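Local coordinates for protein carboxylase (Deinococcus radiodurans, PDB 5H80) that probably carboxylates biotin in an ATP-dependent step, through the biotin carboxylase domain of a dynamic single-chain carboxylase, at residues A243-G246 against Q247-T250; L305-P308 against G309-Y313; T476-L479 against D480-P484. One frame throughout, in Å; residues are numbered along the deposited sequence.

Contact 1 (A243-G246 against Q247-T250); sequences AGDG and QSVT
With chi1 at 65°, Asp245 sets its CG between its own backbone N and carbonyl carbon, and a chi2 of 8° swings OD1 across the hairpin tip to the amides of Gln247 and Ser248. Both bonds are short and nearly equal. Ser248 N reaches Asp245 OD1 at 2.8 Å, almost in line with the carboxylate C-O bond. Gln247 N lies 2.8 Å from the same Asp245 OD1 but comes from the anti side, 25° out of the carboxylate plane. The bond to the amide two residues on defines an Asx turn, and the bond to the next amide extends it over the whole tip. Asp245 N donates to Ser248 O at 3.1 Å, so Ser248 is held through its N by the side chain and through its O by the backbone of one residue.

Below this turn the strands pair regularly, beginning with Gly244 and Val249. They form a non-hydrogen-bonded pair, with Gly244 CA only 3.3 Å from Ser248 O. Ala243 and Thr250 are the hydrogen-bonded pair. The bond from Thr250 N to Ala243 O is 2.8 Å, whereas Ala243 N meets Thr250 O at 3.1 Å from well above the carbonyl plane. On their shared face Ala243 CB and Thr250 CG2 pack at 4.1 Å, against Leu349; Thr250 OG1 bonds to Ala355 O and Gln357 N. Val249, on the other face, lies on helix 277-293.

Asp245 O receives a bond from a water at 3.1 Å, and Gln247 NE2 donates to that water weakly. Asp245 OD2 is engaged by Leu349 N. Three backbone N-H groups therefore converge on one buried carboxylate, which probably stabilises its negative charge while fixing the rotation of the group and the shape of the turn.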
loop_
_atom_site.group_PDB
_atom_site.type_symbol
_atom_site.label_atom_id
_atom_site.label_comp_id
_atom_site.label_asym_id
_atom_site.label_seq_id
_atom_site.Cartn_x
_atom_site.Cartn_y
_atom_site.Cartn_z
ATOM N N ALA A 243 16.334 -10.947 -11.402
ATOM C CA ALA A 243 16.401 -9.929 -12.405
ATOM C C ALA A 243 17.772 -9.889 -12.999
ATOM O O ALA A 243 18.812 -9.966 -12.285
ATOM C CB ALA A 243 16.066 -8.485 -11.800
ATOM N N GLY A 244 17.818 -9.474 -14.238
ATOM C CA GLY A 244 19.068 -9.253 -15.001
ATOM C C GLY A 244 19.043 -8.233 -16.083
ATOM O O GLY A 244 17.987 -7.861 -16.623
ATOM N N ASP A 245 20.213 -7.766 -16.462
ATOM C CA ASP A 245 20.290 -6.758 -17.542
ATOM C C ASP A 245 21.059 -7.290 -18.749
ATOM O O ASP A 245 21.543 -6.540 -19.619
ATOM C CB ASP A 245 20.813 -5.486 -16.983
ATOM C CG ASP A 245 22.226 -5.613 -16.493
ATOM O OD1 ASP A 245 22.949 -6.702 -16.706
ATOM O OD2 ASP A 245 22.614 -4.688 -15.773
ATOM N N GLY A 246 21.257 -8.608 -18.742
ATOM C CA GLY A 246 22.147 -9.218 -19.760
ATOM C C GLY A 246 23.644 -9.242 -19.512
ATOM O O GLY A 246 24.334 -9.947 -20.182
ATOM N N GLN A 247 24.164 -8.474 -18.541
ATOM C CA GLN A 247 25.563 -8.494 -18.130
ATOM C C GLN A 247 25.724 -9.010 -16.763
ATOM O O GLN A 247 26.721 -9.648 -16.481
ATOM C CB GLN A 247 26.171 -7.101 -18.219
ATOM C CG GLN A 247 25.978 -6.376 -19.552
ATOM C CD GLN A 247 26.622 -5.002 -19.557
ATOM O OE1 GLN A 247 27.779 -4.882 -19.922
ATOM N NE2 GLN A 247 25.883 -3.961 -19.113
ATOM N N SER A 248 24.758 -8.688 -15.888
ATOM C CA SER A 248 24.694 -8.998 -14.485
ATOM C C SER A 248 23.342 -9.518 -14.098
ATOM O O SER A 248 22.378 -9.300 -14.799
ATOM C CB SER A 248 24.825 -7.699 -13.686
ATOM O OG SER A 248 26.150 -7.267 -13.668
ATOM N N VAL A 249 23.317 -10.171 -12.934
ATOM C CA VAL A 249 22.143 -10.712 -12.400
ATOM C C VAL A 249 22.105 -10.294 -10.890
ATOM O O VAL A 249 23.129 -10.109 -10.165
ATOM C CB VAL A 249 22.063 -12.281 -12.631
ATOM C CG1 VAL A 249 21.905 -12.588 -14.110
ATOM C CG2 VAL A 249 23.227 -12.994 -11.937
ATOM N N THR A 250 20.862 -10.208 -10.417
ATOM C CA THR A 250 20.553 -9.990 -9.035
ATOM C C THR A 250 19.260 -10.684 -8.636
ATOM O O THR A 250 18.659 -11.457 -9.436
ATOM C CB THR A 250 20.535 -8.483 -8.741
ATOM O OG1 THR A 250 20.628 -8.235 -7.346
ATOM C CG2 THR A 250 19.244 -7.863 -9.291
HETATM O O HOH W 1 22.628 -3.690 -19.776
#

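Contact 2 (L305-P308 against G309-Y313); sequences LVTP and GGDFY
Asp311 O is met by two consecutive residues across the hairpin, Thr307 through a hydrogen bond and Val306 through a CA-H...O contact. Thr307 N donates to Asp311 O at 2.8 Å in the carbonyl plane, and Val306 CA lies 3.2 Å from Asp311 O. Val306 CG1 and Thr307 CG2 flank the same oxygen. Leu305 O is treated in a similar way one step further from the tip: Tyr313 N bonds to it at 2.9 Å, while the CA of Phe312 approaches it at 3.1 Å.

At the tip, Gly310 N bonds to Thr307 O at 2.8 Å from well above the carbonyl plane, closing a type I turn through Pro308 and Gly309. Thr307 adds its side chain to this closure. Its chi1 of 67° brings OG1 round to Asp311 N, 3.1 Å away, but the angle at the hydrogen is only 121° and the bond is weak. Thr307 CG2 meanwhile lies near the plane of the Tyr313 ring, at its edge, 4.1 Å from Tyr313 CE2.

The opposite face of the hairpin carries Val306 and Phe312. Val306 CG2 touches Phe312 CB at 3.8 Å, beyond which the Phe312 ring leads away from Val306. Both side chains pack on helix 277-293, Val306 on Val279 and Leu283, Phe312 on Ala282 and Leu283. Leu305 and Tyr313 instead meet Ile232 on the other side of the sheet.

Gly310 has a phi of 95°, and Thr307 bonds through N to Asp311 but through O to Gly310. This offset identifies a type I turn with a G1 beta bulge, here joining strands 299-306 and 312-318 at one border of the antiparallel sheet of what is probably an ATP-grasp domain.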
loop_
_atom_site.group_PDB
_atom_site.type_symbol
_atom_site.label_atom_id
_atom_site.label_comp_id
_atom_site.label_asym_id
_atom_site.label_seq_id
_atom_site.Cartn_x
_atom_site.Cartn_y
_atom_site.Cartn_z
ATOM N N LEU A 305 11.533 -27.235 -4.637
ATOM C CA LEU A 305 10.979 -27.956 -3.513
ATOM C C LEU A 305 12.100 -28.136 -2.481
ATOM O O LEU A 305 13.264 -28.476 -2.809
ATOM C CB LEU A 305 10.412 -29.343 -3.899
ATOM C CG LEU A 305 9.243 -29.322 -4.913
ATOM C CD1 LEU A 305 8.848 -30.766 -5.203
ATOM C CD2 LEU A 305 8.145 -28.457 -4.374
ATOM N N VAL A 306 11.752 -27.846 -1.216
ATOM C CA VAL A 306 12.671 -27.841 -0.158
ATOM C C VAL A 306 12.168 -28.699 1.040
ATOM O O VAL A 306 11.001 -28.564 1.506
ATOM C CB VAL A 306 12.906 -26.323 0.321
ATOM C CG1 VAL A 306 13.928 -26.252 1.467
ATOM C CG2 VAL A 306 13.317 -25.396 -0.820
ATOM N N THR A 307 13.025 -29.667 1.491
ATOM C CA THR A 307 12.667 -30.669 2.439
ATOM C C THR A 307 12.843 -29.933 3.838
ATOM O O THR A 307 13.551 -28.933 3.871
ATOM C CB THR A 307 13.651 -31.864 2.462
ATOM O OG1 THR A 307 14.948 -31.509 2.937
ATOM C CG2 THR A 307 13.671 -32.502 1.082
ATOM N N PRO A 308 12.317 -30.556 4.904
ATOM C CA PRO A 308 12.338 -29.902 6.222
ATOM C C PRO A 308 13.720 -29.570 6.693
ATOM O O PRO A 308 13.904 -28.523 7.311
ATOM C CB PRO A 308 11.551 -30.928 7.098
ATOM C CG PRO A 308 10.618 -31.500 6.107
ATOM C CD PRO A 308 11.456 -31.716 4.923
ATOM N N GLY A 309 14.740 -30.367 6.318
ATOM C CA GLY A 309 16.117 -30.201 6.701
ATOM C C GLY A 309 16.930 -29.324 5.743
ATOM O O GLY A 309 18.109 -29.104 5.949
ATOM N N GLY A 310 16.282 -28.862 4.674
ATOM C CA GLY A 310 16.850 -27.859 3.793
ATOM C C GLY A 310 17.572 -28.440 2.553
ATOM O O GLY A 310 18.204 -27.706 1.815
ATOM N N ASP A 311 17.426 -29.712 2.265
ATOM C CA ASP A 311 17.653 -30.165 0.908
ATOM C C ASP A 311 16.725 -29.452 -0.066
ATOM O O ASP A 311 15.513 -29.273 0.186
ATOM C CB ASP A 311 17.433 -31.716 0.785
ATOM C CG ASP A 311 18.581 -32.532 1.421
ATOM O OD1 ASP A 311 19.738 -32.064 1.608
ATOM O OD2 ASP A 311 18.275 -33.684 1.796
ATOM N N PHE A 312 17.249 -29.169 -1.236
ATOM C CA PHE A 312 16.359 -28.512 -2.299
ATOM C C PHE A 312 16.516 -29.179 -3.688
ATOM O O PHE A 312 17.601 -29.779 -3.985
ATOM C CB PHE A 312 16.485 -26.959 -2.307
ATOM C CG PHE A 312 17.827 -26.445 -2.594
ATOM C CD1 PHE A 312 18.310 -26.276 -3.902
ATOM C CD2 PHE A 312 18.779 -26.262 -1.570
ATOM C CE1 PHE A 312 19.591 -25.804 -4.167
ATOM C CE2 PHE A 312 20.044 -25.805 -1.836
ATOM C CZ PHE A 312 20.492 -25.573 -3.153
ATOM N N TYR A 313 15.492 -29.030 -4.500
ATOM C CA TYR A 313 15.428 -29.602 -5.883
ATOM C C TYR A 313 14.862 -28.491 -6.769
ATOM O O TYR A 313 13.733 -28.034 -6.446
ATOM C CB TYR A 313 14.502 -30.764 -5.900
ATOM C CG TYR A 313 14.968 -31.848 -4.989
ATOM C CD1 TYR A 313 15.960 -32.692 -5.398
ATOM C CD2 TYR A 313 14.471 -31.975 -3.702
ATOM C CE1 TYR A 313 16.427 -33.736 -4.574
ATOM C CE2 TYR A 313 14.977 -32.970 -2.824
ATOM C CZ TYR A 313 15.974 -33.822 -3.293
ATOM O OH TYR A 313 16.525 -34.820 -2.530
#

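Contact 3 (T476-L479 against D480-P484); sequences THWL and DERLP
Asp480 lies against Leu479, its OD1 3.8 Å from Leu479 CD2; the same OD1 accepts from Arg262 N. Asp480 N donates to a water at 2.9 Å that also reaches Thr476 O, linking the start of the helical turn to the chain before it.

Glu481 closes that turn: its N bonds to His477 O at 3.1 Å, and the CG of Glu481 rests 3.2 Å from the same His477 O.

Arg482 carries the main side-chain contact. A chi1 of -64° places CG anti to the carbonyl carbon, and from there the chain runs extended to NE across the Trp478 indole. CD makes a CH-pi contact over one face, 3.6 Å from the centroid of the five-membered ring of Trp478 and 28° off its normal. The guanidinium continues over the rim near Trp478 CD1, its plane only 11° from that of the ring. From this position Arg482 NH2 donates in its own plane to a lone pair of Trp478 O at 3.3 Å. Arg482 N bonds to Leu479 O at 3.1 Å and more weakly to Trp478 O.

Leu483 follows with its CB 3.8 Å from Leu479 O, and Arg482 occupies the N-cap position of helix 483-490.

Trp478 NE1 donates to Asp468 OD2, with which Arg482 NE forms a long, weak ion pair. The indole is thus held by its N-H, by an edge-to-face contact with the His466 ring and by the arginine chain, while the nearby positive charge would probably help stabilise the Asp468 carboxylate.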
loop_
_atom_site.group_PDB
_atom_site.type_symbol
_atom_site.label_atom_id
_atom_site.label_comp_id
_atom_site.label_asym_id
_atom_site.label_seq_id
_atom_site.Cartn_x
_atom_site.Cartn_y
_atom_site.Cartn_z
ATOM N N THR A 476 3.458 -29.158 0.223
ATOM C CA THR A 476 2.626 -28.926 -0.997
ATOM C C THR A 476 1.365 -29.875 -1.071
ATOM O O THR A 476 0.463 -29.573 -1.745
ATOM C CB THR A 476 3.492 -29.034 -2.252
ATOM O OG1 THR A 476 4.203 -30.292 -2.244
ATOM C CG2 THR A 476 4.528 -27.900 -2.304
ATOM N N HIS A 477 1.377 -31.000 -0.332
ATOM C CA HIS A 477 0.213 -31.892 -0.188
ATOM C C HIS A 477 -0.655 -31.707 1.026
ATOM O O HIS A 477 -1.687 -32.373 1.121
ATOM C CB HIS A 477 0.689 -33.340 -0.234
ATOM C CG HIS A 477 1.484 -33.628 -1.451
ATOM N ND1 HIS A 477 0.929 -33.621 -2.714
ATOM C CD2 HIS A 477 2.810 -33.838 -1.627
ATOM C CE1 HIS A 477 1.870 -33.846 -3.615
ATOM N NE2 HIS A 477 3.022 -33.991 -2.982
ATOM N N TRP A 478 -0.292 -30.757 1.890
ATOM C CA TRP A 478 -1.042 -30.453 3.068
ATOM C C TRP A 478 -2.478 -30.181 2.787
ATOM O O TRP A 478 -3.383 -30.829 3.422
ATOM C CB TRP A 478 -0.420 -29.231 3.779
ATOM C CG TRP A 478 -1.194 -28.859 5.002
ATOM C CD1 TRP A 478 -1.060 -29.351 6.230
ATOM C CD2 TRP A 478 -2.111 -27.762 5.098
ATOM N NE1 TRP A 478 -1.945 -28.713 7.098
ATOM C CE2 TRP A 478 -2.597 -27.720 6.418
ATOM C CE3 TRP A 478 -2.616 -26.884 4.190
ATOM C CZ2 TRP A 478 -3.576 -26.775 6.836
ATOM C CZ3 TRP A 478 -3.549 -25.896 4.614
ATOM C CH2 TRP A 478 -4.055 -25.880 5.919
ATOM N N LEU A 479 -2.752 -29.245 1.880
ATOM C CA LEU A 479 -4.117 -28.845 1.625
ATOM C C LEU A 479 -4.944 -29.945 0.973
ATOM O O LEU A 479 -6.098 -30.097 1.354
ATOM C CB LEU A 479 -4.246 -27.562 0.857
ATOM C CG LEU A 479 -5.570 -26.902 0.610
ATOM C CD1 LEU A 479 -5.373 -25.452 0.179
ATOM C CD2 LEU A 479 -6.403 -27.656 -0.424
ATOM N N ASP A 480 -4.386 -30.670 -0.002
ATOM C CA ASP A 480 -5.228 -31.695 -0.662
ATOM C C ASP A 480 -5.649 -32.779 0.326
ATOM O O ASP A 480 -6.843 -33.223 0.359
ATOM C CB ASP A 480 -4.550 -32.233 -1.892
ATOM C CG ASP A 480 -4.482 -31.193 -3.062
ATOM O OD1 ASP A 480 -5.239 -30.185 -3.072
ATOM O OD2 ASP A 480 -3.635 -31.386 -3.931
ATOM N N GLU A 481 -4.738 -33.125 1.226
ATOM C CA GLU A 481 -5.069 -34.080 2.276
ATOM C C GLU A 481 -6.101 -33.671 3.247
ATOM O O GLU A 481 -6.703 -34.523 3.870
ATOM C CB GLU A 481 -3.843 -34.444 3.069
ATOM C CG GLU A 481 -2.786 -35.156 2.272
ATOM C CD GLU A 481 -1.694 -35.775 3.132
ATOM O OE1 GLU A 481 -1.902 -36.003 4.315
ATOM O OE2 GLU A 481 -0.634 -36.051 2.583
ATOM N N ARG A 482 -6.256 -32.387 3.484
ATOM C CA ARG A 482 -7.194 -31.882 4.492
ATOM C C ARG A 482 -8.392 -31.147 3.935
ATOM O O ARG A 482 -9.057 -30.393 4.656
ATOM C CB ARG A 482 -6.433 -30.940 5.376
ATOM C CG ARG A 482 -5.340 -31.666 6.124
ATOM C CD ARG A 482 -4.442 -30.720 6.878
ATOM N NE ARG A 482 -3.539 -31.509 7.704
ATOM C CZ ARG A 482 -2.577 -32.343 7.262
ATOM N NH1 ARG A 482 -1.898 -33.030 8.157
ATOM N NH2 ARG A 482 -2.226 -32.488 5.967
ATOM N N LEU A 483 -8.647 -31.327 2.646
ATOM C CA LEU A 483 -9.723 -30.607 1.991
ATOM C C LEU A 483 -11.093 -30.828 2.722
ATOM O O LEU A 483 -11.757 -29.843 3.047
ATOM C CB LEU A 483 -9.725 -30.970 0.526
ATOM C CG LEU A 483 -10.760 -30.414 -0.433
ATOM C CD1 LEU A 483 -10.963 -28.926 -0.180
ATOM C CD2 LEU A 483 -10.306 -30.680 -1.863
ATOM N N PRO A 484 -11.469 -32.086 3.096
ATOM C CA PRO A 484 -12.825 -32.047 3.737
ATOM C C PRO A 484 -12.929 -31.249 5.065
ATOM O O PRO A 484 -13.907 -30.447 5.233
ATOM C CB PRO A 484 -13.216 -33.524 3.881
ATOM C CG PRO A 484 -12.303 -34.310 2.972
ATOM C CD PRO A 484 -11.032 -33.478 2.802
HETATM O O HOH W 2 -2.134 -29.690 -1.536
HETATM O O HOH W 3 -1.655 -29.292 -4.499
#

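The three contacts follow one another in series along the chain. Contacts 1 and 2 are the tips of two hairpins in one four-stranded antiparallel sheet, ordered 249-256, 236-245, 299-306, 312-318; their inner strands are neighbours, yet the centres lie 26 Å apart. Helix 277-293 packs on residues of both and spans one face of that sheet. Contact 3 is a helical segment near the C-terminus, its centre 19 Å from that of contact 2. They touch where Leu305 CD2 meets Thr476 CG2 at 4.2 Å, so the sheet of the probable ATP-binding region is packed against the C-terminal part of the chain. Contacts 1 and 3, with centres 38 Å apart, lie on opposite sides of its centre.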